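Local coordinates for protein polycyclic ketone monooxygenase (Myceliophthora thermophila, PDB 5MQ6) that inserts one oxygen atom next to the carbonyl of ketones, especially bulky polycyclic ones, to give esters or lactones, using FAD and NADPH, at residues G90-V95 / M140-E145; R96-G101 / T169-H174; L17-L22 / H395-R400. All coordinates share one frame; numbering follows the deposited sequence.

Contact 1 (G90-V95 / M140-E145); sequences GLLYAV and MPLLEE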
loop_
_atom_site.group_PDB
_atom_site.type_symbol
_atom_site.label_atom_id
_atom_site.label_comp_id
_atom_site.label_asym_id
_atom_site.label_seq_id
_atom_site.Cartn_x
_atom_site.Cartn_y
_atom_site.Cartn_z
ATOM N N GLY A 90 3.081 5.229 11.051
ATOM C CA GLY A 90 3.333 5.266 12.462
ATOM C C GLY A 90 4.099 6.476 12.920
ATOM O O GLY A 90 3.856 6.998 14.025
ATOM N N LEU A 91 5.060 6.909 12.102
ATOM C CA LEU A 91 5.727 8.172 12.410
ATOM C C LEU A 91 4.748 9.355 12.503
ATOM O O LEU A 91 4.874 10.166 13.411
ATOM C CB LEU A 91 6.828 8.475 11.427
ATOM C CG LEU A 91 8.072 7.583 11.495
ATOM C CD1 LEU A 91 8.836 7.815 10.212
ATOM C CD2 LEU A 91 8.871 7.945 12.741
ATOM N N LEU A 92 3.839 9.479 11.531
ATOM C CA LEU A 92 2.814 10.500 11.609
ATOM C C LEU A 92 1.988 10.411 12.864
ATOM O O LEU A 92 1.670 11.442 13.496
ATOM C CB LEU A 92 1.907 10.409 10.399
ATOM C CG LEU A 92 2.469 11.183 9.242
ATOM C CD1 LEU A 92 1.687 10.766 7.926
ATOM C CD2 LEU A 92 2.345 12.718 9.540
ATOM N N TYR A 93 1.650 9.228 13.278
ATOM C CA TYR A 93 0.891 9.119 14.556
ATOM C C TYR A 93 1.757 9.653 15.712
ATOM O O TYR A 93 1.281 10.402 16.599
ATOM C CB TYR A 93 0.608 7.648 14.923
ATOM C CG TYR A 93 -0.643 6.916 14.462
ATOM C CD1 TYR A 93 -1.928 7.459 14.547
ATOM C CD2 TYR A 93 -0.528 5.590 14.085
ATOM C CE1 TYR A 93 -3.037 6.746 14.181
ATOM C CE2 TYR A 93 -1.633 4.814 13.778
ATOM C CZ TYR A 93 -2.894 5.379 13.854
ATOM O OH TYR A 93 -3.907 4.532 13.553
ATOM N N ALA A 94 3.030 9.256 15.713
ATOM C CA ALA A 94 3.918 9.630 16.806
ATOM C C ALA A 94 4.136 11.138 16.855
ATOM O O ALA A 94 3.986 11.792 17.940
ATOM C CB ALA A 94 5.280 8.947 16.660
ATOM N N VAL A 95 4.471 11.698 15.701
ATOM C CA VAL A 95 4.605 13.136 15.612
ATOM C C VAL A 95 3.296 13.872 16.036
ATOM O O VAL A 95 3.334 14.837 16.804
ATOM C CB VAL A 95 5.005 13.574 14.189
ATOM C CG1 VAL A 95 4.936 15.097 14.076
ATOM C CG2 VAL A 95 6.437 13.148 13.858
ATOM N N MET A 140 6.312 12.860 0.454
ATOM C CA MET A 140 7.124 12.833 1.678
ATOM C C MET A 140 6.402 13.607 2.802
ATOM O O MET A 140 5.989 14.725 2.624
ATOM C CB MET A 140 8.509 13.344 1.417
ATOM C CG MET A 140 9.174 12.583 0.245
ATOM S SD MET A 140 10.860 13.131 -0.106
ATOM C CE MET A 140 11.767 12.558 1.337
ATOM N N PRO A 141 6.159 12.991 3.918
ATOM C CA PRO A 141 5.495 13.689 4.998
ATOM C C PRO A 141 6.274 14.771 5.670
ATOM O O PRO A 141 7.496 14.702 5.767
ATOM C CB PRO A 141 5.272 12.636 6.069
ATOM C CG PRO A 141 5.855 11.380 5.577
ATOM C CD PRO A 141 6.339 11.555 4.164
ATOM N N LEU A 142 5.551 15.747 6.193
ATOM C CA LEU A 142 6.121 16.722 7.130
ATOM C C LEU A 142 7.259 17.514 6.523
ATOM O O LEU A 142 8.215 17.884 7.215
ATOM C CB LEU A 142 6.548 16.048 8.436
ATOM C CG LEU A 142 5.426 15.325 9.236
ATOM C CD1 LEU A 142 6.056 14.309 10.221
ATOM C CD2 LEU A 142 4.539 16.339 9.924
ATOM N N LEU A 143 7.123 17.833 5.241
ATOM C CA LEU A 143 8.141 18.626 4.554
ATOM C C LEU A 143 8.266 20.009 5.171
ATOM O O LEU A 143 9.355 20.452 5.523
ATOM C CB LEU A 143 7.866 18.693 3.018
ATOM C CG LEU A 143 8.247 17.379 2.328
ATOM C CD1 LEU A 143 8.128 17.456 0.809
ATOM C CD2 LEU A 143 9.608 16.798 2.685
ATOM N N GLU A 144 7.145 20.666 5.361
ATOM C CA GLU A 144 7.210 21.999 5.900
ATOM C C GLU A 144 7.786 21.966 7.322
ATOM O O GLU A 144 8.526 22.857 7.672
ATOM C CB GLU A 144 5.878 22.650 5.924
ATOM C CG GLU A 144 5.967 24.107 6.432
ATOM C CD GLU A 144 4.649 24.850 6.317
ATOM O OE1 GLU A 144 3.613 24.288 5.854
ATOM O OE2 GLU A 144 4.638 26.012 6.737
ATOM N N GLU A 145 7.466 20.933 8.111
ATOM C CA GLU A 145 7.852 20.877 9.521
ATOM C C GLU A 145 9.284 20.445 9.734
ATOM O O GLU A 145 9.907 20.796 10.741
ATOM C CB GLU A 145 6.944 19.953 10.308
ATOM C CG GLU A 145 5.517 20.412 10.322
ATOM C CD GLU A 145 4.648 19.986 9.113
ATOM O OE1 GLU A 145 5.038 19.632 7.944
ATOM O OE2 GLU A 145 3.467 20.107 9.348
#
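Leu142 lays one of its methyls against Val95 and its branch point against Leu92, and these two meetings carry most of a wholly apolar contact. Its CG stands anti to its own carbonyl carbon (chi1 -60°), which sends the isobutyl group out from the loop toward helix 88-99. There Leu142 CD1 meets Val95 tip to tip, 3.8 Å from Val95 CG2 and 4.1 Å from Val95 CG1, so that the methyl sits before both arms of the valine fork. The fork is turned this way because Val95 CG1 lies anti to the backbone N (chi1 172°) and Val95 CG2 beside it. Leu92 behaves differently: it runs alongside Leu142 in the opposite direction, bringing Leu92 CD2 to 4.0 Å from Leu142 CG. Its other methyl turns to the proline ring, with Leu92 CD1 4.4 Å from Pro141 CB, a looser touch. Leu142 has positive phi (60°) and occupies the N-cap position of helix 143-146, while the carbonyls before it are hydrogen-bonded, Pro141 O to His163 and Met140 O to Gln329. Gly90, in the first turn of helix 88-99 and the last glycine of the Rossmann-type pattern, touches FAD. All four touching residues are buried and meet through carbon alone, which implies that shape and exclusion of water probably account for the attraction between these segments, while the bonds to His163 and Gln329 help place the loop.

Contact 2 (R96-G101 / T169-H174); sequences RLAEAG and TQWKLH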
loop_
_atom_site.group_PDB
_atom_site.type_symbol
_atom_site.label_atom_id
_atom_site.label_comp_id
_atom_site.label_asym_id
_atom_site.label_seq_id
_atom_site.Cartn_x
_atom_site.Cartn_y
_atom_site.Cartn_z
ATOM N N ARG A 96 2.145 13.405 15.588
ATOM C CA ARG A 96 0.918 14.064 15.890
ATOM C C ARG A 96 0.605 13.983 17.393
ATOM O O ARG A 96 0.126 14.948 17.980
ATOM C CB ARG A 96 -0.271 13.500 15.080
ATOM C CG ARG A 96 -0.707 14.277 13.855
ATOM C CD ARG A 96 0.193 14.137 12.681
ATOM N NE ARG A 96 -0.111 15.061 11.605
ATOM C CZ ARG A 96 -0.917 14.848 10.572
ATOM N NH1 ARG A 96 -1.558 13.718 10.370
ATOM N NH2 ARG A 96 -1.065 15.816 9.727
ATOM N N LEU A 97 0.824 12.832 18.012
ATOM C CA LEU A 97 0.639 12.703 19.446
ATOM C C LEU A 97 1.551 13.692 20.217
ATOM O O LEU A 97 1.111 14.405 21.150
ATOM C CB LEU A 97 0.918 11.325 19.870
ATOM C CG LEU A 97 -0.051 10.191 19.509
ATOM C CD1 LEU A 97 0.619 8.902 19.958
ATOM C CD2 LEU A 97 -1.444 10.303 20.176
ATOM N N ALA A 98 2.806 13.730 19.813
ATOM C CA ALA A 98 3.775 14.629 20.468
ATOM C C ALA A 98 3.282 16.083 20.350
ATOM O O ALA A 98 3.174 16.709 21.340
ATOM C CB ALA A 98 5.163 14.481 19.875
ATOM N N GLU A 99 2.882 16.554 19.165
ATOM C CA GLU A 99 2.406 17.936 18.935
ATOM C C GLU A 99 1.043 18.193 19.597
ATOM O O GLU A 99 0.717 19.307 19.951
ATOM C CB GLU A 99 2.268 18.245 17.450
ATOM C CG GLU A 99 3.582 18.141 16.683
ATOM C CD GLU A 99 4.521 19.282 16.978
ATOM O OE1 GLU A 99 4.050 20.371 17.367
ATOM O OE2 GLU A 99 5.728 19.086 16.834
ATOM N N ALA A 100 0.256 17.183 19.811
ATOM C CA ALA A 100 -1.002 17.375 20.492
ATOM C C ALA A 100 -0.847 17.481 21.979
ATOM O O ALA A 100 -1.855 17.652 22.650
ATOM C CB ALA A 100 -2.011 16.241 20.167
ATOM N N GLY A 101 0.375 17.306 22.487
ATOM C CA GLY A 101 0.650 17.269 23.912
ATOM C C GLY A 101 0.240 15.969 24.607
ATOM O O GLY A 101 0.085 15.980 25.803
ATOM N N THR A 169 14.459 11.414 14.221
ATOM C CA THR A 169 15.453 12.256 14.885
ATOM C C THR A 169 14.832 13.530 15.382
ATOM O O THR A 169 15.009 13.908 16.536
ATOM C CB THR A 169 16.576 12.595 13.904
ATOM O OG1 THR A 169 17.324 11.390 13.649
ATOM C CG2 THR A 169 17.525 13.702 14.441
ATOM N N GLN A 170 14.087 14.194 14.508
ATOM C CA GLN A 170 13.508 15.453 14.857
ATOM C C GLN A 170 12.565 15.310 16.064
ATOM O O GLN A 170 12.558 16.171 16.946
ATOM C CB GLN A 170 12.848 16.134 13.659
ATOM C CG GLN A 170 12.292 17.480 14.009
ATOM C CD GLN A 170 12.011 18.341 12.830
ATOM O OE1 GLN A 170 12.585 18.179 11.749
ATOM N NE2 GLN A 170 11.089 19.263 13.009
ATOM N N TRP A 171 11.796 14.237 16.138
ATOM C CA TRP A 171 10.843 14.122 17.252
ATOM C C TRP A 171 11.295 13.187 18.315
ATOM O O TRP A 171 10.489 12.780 19.144
ATOM C CB TRP A 171 9.416 13.793 16.747
ATOM C CG TRP A 171 8.718 14.999 16.204
ATOM C CD1 TRP A 171 7.906 15.788 16.887
ATOM C CD2 TRP A 171 8.774 15.542 14.862
ATOM N NE1 TRP A 171 7.416 16.774 16.089
ATOM C CE2 TRP A 171 7.947 16.665 14.846
ATOM C CE3 TRP A 171 9.451 15.200 13.720
ATOM C CZ2 TRP A 171 7.730 17.450 13.705
ATOM C CZ3 TRP A 171 9.231 15.985 12.508
ATOM C CH2 TRP A 171 8.425 17.096 12.536
ATOM N N LYS A 172 12.590 12.863 18.319
ATOM C CA LYS A 172 13.220 12.081 19.356
ATOM C C LYS A 172 12.563 10.780 19.607
ATOM O O LYS A 172 12.236 10.417 20.698
ATOM C CB LYS A 172 13.357 12.960 20.614
ATOM C CG LYS A 172 13.980 14.305 20.180
ATOM C CD LYS A 172 14.432 15.211 21.296
ATOM C CE LYS A 172 13.227 15.784 22.014
ATOM N NZ LYS A 172 12.367 16.719 21.252
ATOM N N LEU A 173 12.461 10.012 18.553
ATOM C CA LEU A 173 11.782 8.744 18.610
ATOM C C LEU A 173 12.696 7.572 18.672
ATOM O O LEU A 173 12.224 6.464 18.829
ATOM C CB LEU A 173 10.819 8.630 17.402
ATOM C CG LEU A 173 9.768 9.693 17.288
ATOM C CD1 LEU A 173 8.885 9.485 16.048
ATOM C CD2 LEU A 173 8.867 9.573 18.460
ATOM N N HIS A 174 14.010 7.780 18.553
ATOM C CA HIS A 174 14.919 6.658 18.501
ATOM C C HIS A 174 14.912 5.724 19.677
ATOM O O HIS A 174 15.183 4.554 19.525
ATOM C CB HIS A 174 16.351 7.107 18.230
ATOM C CG HIS A 174 16.531 7.631 16.840
ATOM N ND1 HIS A 174 16.582 6.798 15.735
ATOM C CD2 HIS A 174 16.536 8.889 16.355
ATOM C CE1 HIS A 174 16.740 7.526 14.644
ATOM N NE2 HIS A 174 16.670 8.796 14.984
#
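Trp171 presents the N-H edge of its indole to the carboxylate of Glu99, and the two side chains cross at about a right angle. The bond from Trp171 NE1 to Glu99 OE2 measures 3.0 Å and is nearly straight, with an angle of 169° at the hydrogen. Glu99 OE2 lies almost in the indole plane and accepts through its anti lone pair, the one facing away from the other carboxylate oxygen. The carboxylate itself is turned sharply against the ring, the two planes standing 83° apart. Glu99 reaches this position because its chain bends at chi2 (-73°), which brings the carboxylate to the tryptophan although its CB does not point there. Beside this polar link, Ala98 CB approaches the indole obliquely, 4.3 Å from Trp171 CD1. One face of the indole is covered by its neighbour Gln170, whose CG sits 3.6 Å above the plane toward the rim, and the ring also packs on Val95 and on Glu145 and Thr146 of helix 143-146. The contact lies at the surface, away from the FAD and NADPH sites. It joins the C-terminal end of helix 88-99, the first helix of the Rossmann-type dinucleotide-binding fold, to that of helix 157-170, and both helix ends are closed by Schellman motifs, with Gly101 and Lys172 as the positive-phi residues.

Contact 3 (L17-L22 / H395-R400); sequences LKLHQL and HAEQVR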
loop_
_atom_site.group_PDB
_atom_site.type_symbol
_atom_site.label_atom_id
_atom_site.label_comp_id
_atom_site.label_asym_id
_atom_site.label_seq_id
_atom_site.Cartn_x
_atom_site.Cartn_y
_atom_site.Cartn_z
ATOM N N LEU A 17 -19.113 5.328 -30.289
ATOM C CA LEU A 17 -19.804 4.147 -29.706
ATOM C C LEU A 17 -19.267 2.841 -30.335
ATOM O O LEU A 17 -19.097 1.822 -29.642
ATOM C CB LEU A 17 -21.351 4.250 -29.737
ATOM C CG LEU A 17 -21.972 5.497 -29.014
ATOM C CD1 LEU A 17 -23.493 5.573 -29.180
ATOM C CD2 LEU A 17 -21.598 5.577 -27.534
ATOM N N LYS A 18 -18.938 2.891 -31.623
ATOM C CA LYS A 18 -18.271 1.778 -32.269
ATOM C C LYS A 18 -16.974 1.420 -31.538
ATOM O O LYS A 18 -16.792 0.285 -31.152
ATOM C CB LYS A 18 -17.959 2.087 -33.742
ATOM C CG LYS A 18 -18.975 1.492 -34.686
ATOM C CD LYS A 18 -18.746 -0.010 -34.779
ATOM C CE LYS A 18 -19.988 -0.763 -35.233
ATOM N NZ LYS A 18 -20.519 -1.656 -34.156
ATOM N N LEU A 19 -16.086 2.396 -31.342
ATOM C CA LEU A 19 -14.801 2.160 -30.679
ATOM C C LEU A 19 -14.995 1.336 -29.350
ATOM O O LEU A 19 -14.126 0.571 -29.015
ATOM C CB LEU A 19 -13.952 3.472 -30.557
ATOM C CG LEU A 19 -12.449 3.525 -30.123
ATOM C CD1 LEU A 19 -11.606 2.310 -30.516
ATOM C CD2 LEU A 19 -11.734 4.813 -30.597
ATOM N N HIS A 20 -16.153 1.359 -28.683
ATOM C CA HIS A 20 -16.397 0.311 -27.613
ATOM C C HIS A 20 -16.811 -1.133 -28.102
ATOM O O HIS A 20 -17.731 -1.730 -27.635
ATOM C CB HIS A 20 -17.303 0.867 -26.555
ATOM C CG HIS A 20 -16.876 2.224 -26.072
ATOM N ND1 HIS A 20 -17.406 3.399 -26.568
ATOM C CD2 HIS A 20 -15.943 2.591 -25.158
ATOM C CE1 HIS A 20 -16.842 4.431 -25.963
ATOM N NE2 HIS A 20 -15.948 3.967 -25.105
ATOM N N GLN A 21 -16.119 -1.635 -29.121
ATOM C CA GLN A 21 -15.722 -3.050 -29.225
ATOM C C GLN A 21 -14.316 -3.227 -28.532
ATOM O O GLN A 21 -13.803 -4.321 -28.346
ATOM C CB GLN A 21 -15.737 -3.495 -30.716
ATOM C CG GLN A 21 -14.887 -2.678 -31.724
ATOM C CD GLN A 21 -15.610 -2.326 -33.059
ATOM O OE1 GLN A 21 -15.861 -3.196 -33.906
ATOM N NE2 GLN A 21 -15.900 -1.039 -33.263
ATOM N N LEU A 22 -13.684 -2.121 -28.175
ATOM C CA LEU A 22 -12.602 -2.088 -27.178
ATOM C C LEU A 22 -12.942 -2.909 -25.900
ATOM O O LEU A 22 -12.141 -3.795 -25.414
ATOM C CB LEU A 22 -12.377 -0.627 -26.782
ATOM C CG LEU A 22 -11.263 -0.249 -25.819
ATOM C CD1 LEU A 22 -9.909 -0.685 -26.399
ATOM C CD2 LEU A 22 -11.255 1.257 -25.546
ATOM N N HIS A 395 -7.202 8.498 -22.442
ATOM C CA HIS A 395 -5.916 8.211 -21.848
ATOM C C HIS A 395 -5.466 6.780 -22.174
ATOM O O HIS A 395 -4.294 6.517 -22.506
ATOM C CB HIS A 395 -5.941 8.361 -20.346
ATOM C CG HIS A 395 -4.662 7.925 -19.682
ATOM N ND1 HIS A 395 -3.472 8.594 -19.828
ATOM C CD2 HIS A 395 -4.389 6.875 -18.879
ATOM C CE1 HIS A 395 -2.532 8.000 -19.121
ATOM N NE2 HIS A 395 -3.063 6.962 -18.531
ATOM N N ALA A 396 -6.390 5.836 -22.087
ATOM C CA ALA A 396 -6.058 4.447 -22.316
ATOM C C ALA A 396 -5.491 4.219 -23.722
ATOM O O ALA A 396 -4.545 3.473 -23.880
ATOM C CB ALA A 396 -7.291 3.613 -22.114
ATOM N N GLU A 397 -6.088 4.864 -24.728
ATOM C CA GLU A 397 -5.589 4.737 -26.098
ATOM C C GLU A 397 -4.207 5.393 -26.202
ATOM O O GLU A 397 -3.371 4.860 -26.895
ATOM C CB GLU A 397 -6.524 5.354 -27.102
ATOM C CG GLU A 397 -7.852 4.659 -27.189
ATOM C CD GLU A 397 -7.932 3.520 -28.239
ATOM O OE1 GLU A 397 -7.710 2.327 -27.798
ATOM O OE2 GLU A 397 -8.253 3.827 -29.471
ATOM N N GLN A 398 -3.973 6.526 -25.536
ATOM C CA GLN A 398 -2.611 7.091 -25.518
ATOM C C GLN A 398 -1.579 6.187 -24.900
ATOM O O GLN A 398 -0.467 6.161 -25.350
ATOM C CB GLN A 398 -2.536 8.440 -24.854
ATOM C CG GLN A 398 -3.385 9.436 -25.697
ATOM C CD GLN A 398 -3.038 10.861 -25.418
ATOM O OE1 GLN A 398 -2.554 11.192 -24.338
ATOM N NE2 GLN A 398 -3.213 11.717 -26.421
ATOM N N VAL A 399 -1.922 5.468 -23.859
ATOM C CA VAL A 399 -0.939 4.583 -23.246
ATOM C C VAL A 399 -0.498 3.497 -24.228
ATOM O O VAL A 399 0.678 3.213 -24.334
ATOM C CB VAL A 399 -1.468 3.930 -21.980
ATOM C CG1 VAL A 399 -0.389 3.014 -21.320
ATOM C CG2 VAL A 399 -1.902 4.983 -20.965
ATOM N N ARG A 400 -1.449 2.884 -24.924
ATOM C CA ARG A 400 -1.134 1.840 -25.924
ATOM C C ARG A 400 -0.337 2.361 -27.103
ATOM O O ARG A 400 0.562 1.681 -27.635
ATOM C CB ARG A 400 -2.402 1.221 -26.448
ATOM C CG ARG A 400 -3.139 0.192 -25.544
ATOM C CD ARG A 400 -4.586 -0.006 -26.116
ATOM N NE ARG A 400 -5.323 -0.148 -24.973
ATOM C CZ ARG A 400 -6.435 0.378 -24.534
ATOM N NH1 ARG A 400 -7.330 1.130 -25.199
ATOM N NH2 ARG A 400 -6.645 0.023 -23.297
#
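Leu22 and Leu19 pack against the charged ends of Arg400 and Glu397, so the van der Waals part of this contact sets methyls on polar groups. Leu22 CD1 comes to 3.4 Å from Arg400 NH1, approaching the guanidinium obliquely, and Leu22 CG reaches that way by standing anti to the backbone N (chi1 -177°). Both methyls of Leu19 lie near the carboxylate of Glu397, with Leu19 CD2 3.8 Å from Glu397 OE2. The ionic part stays within helix 378-406: Arg400 NH1 donates to Glu397 OE1 at 2.9 Å in a salt bridge, the oxygen lying in the guanidinium plane and using its anti lone pair. Arg400 is held further by hydrogen bonds from NH2 to Tyr26 OH and from NE to Ala418 O, which together probably limit the rotation of its planar end. An alanine in place of Glu397 removes the carboxylate, which would probably leave Arg400 NH1 without its ionic mate and open a gap beside the Leu19 methyls. The site joins the N-terminal end of the chain, where helix 15-19 gives way to helix 22-31, to one side of the long helix 378-406; Leu22 also touches Leu393 of that helix and Trp419 of a nearby loop.

How the contacts relate
Contacts 1 and 2 are neighbours, their centres 9 Å apart, and both build on helix 88-99, contact 1 along its middle and contact 2 at its C-terminal end. Their partners lie at the start of helix 143-146 and just past the end of helix 157-170. The segments alternate along the chain, in the order 90-95, 96-101, 140-145, 169-174, and a probable hydrogen bond from Gln170 NE2 to Glu145 O links the two sites directly. All four belong to the pyridine nucleotide-disulphide oxidoreductase region. Contact 3 stands apart, its centre about 41 Å and 50 Å from those of contacts 1 and 2. Its segments, one near the N-terminus and the other at 395-400, bracket both in sequence, remote from the FAD-binding helix.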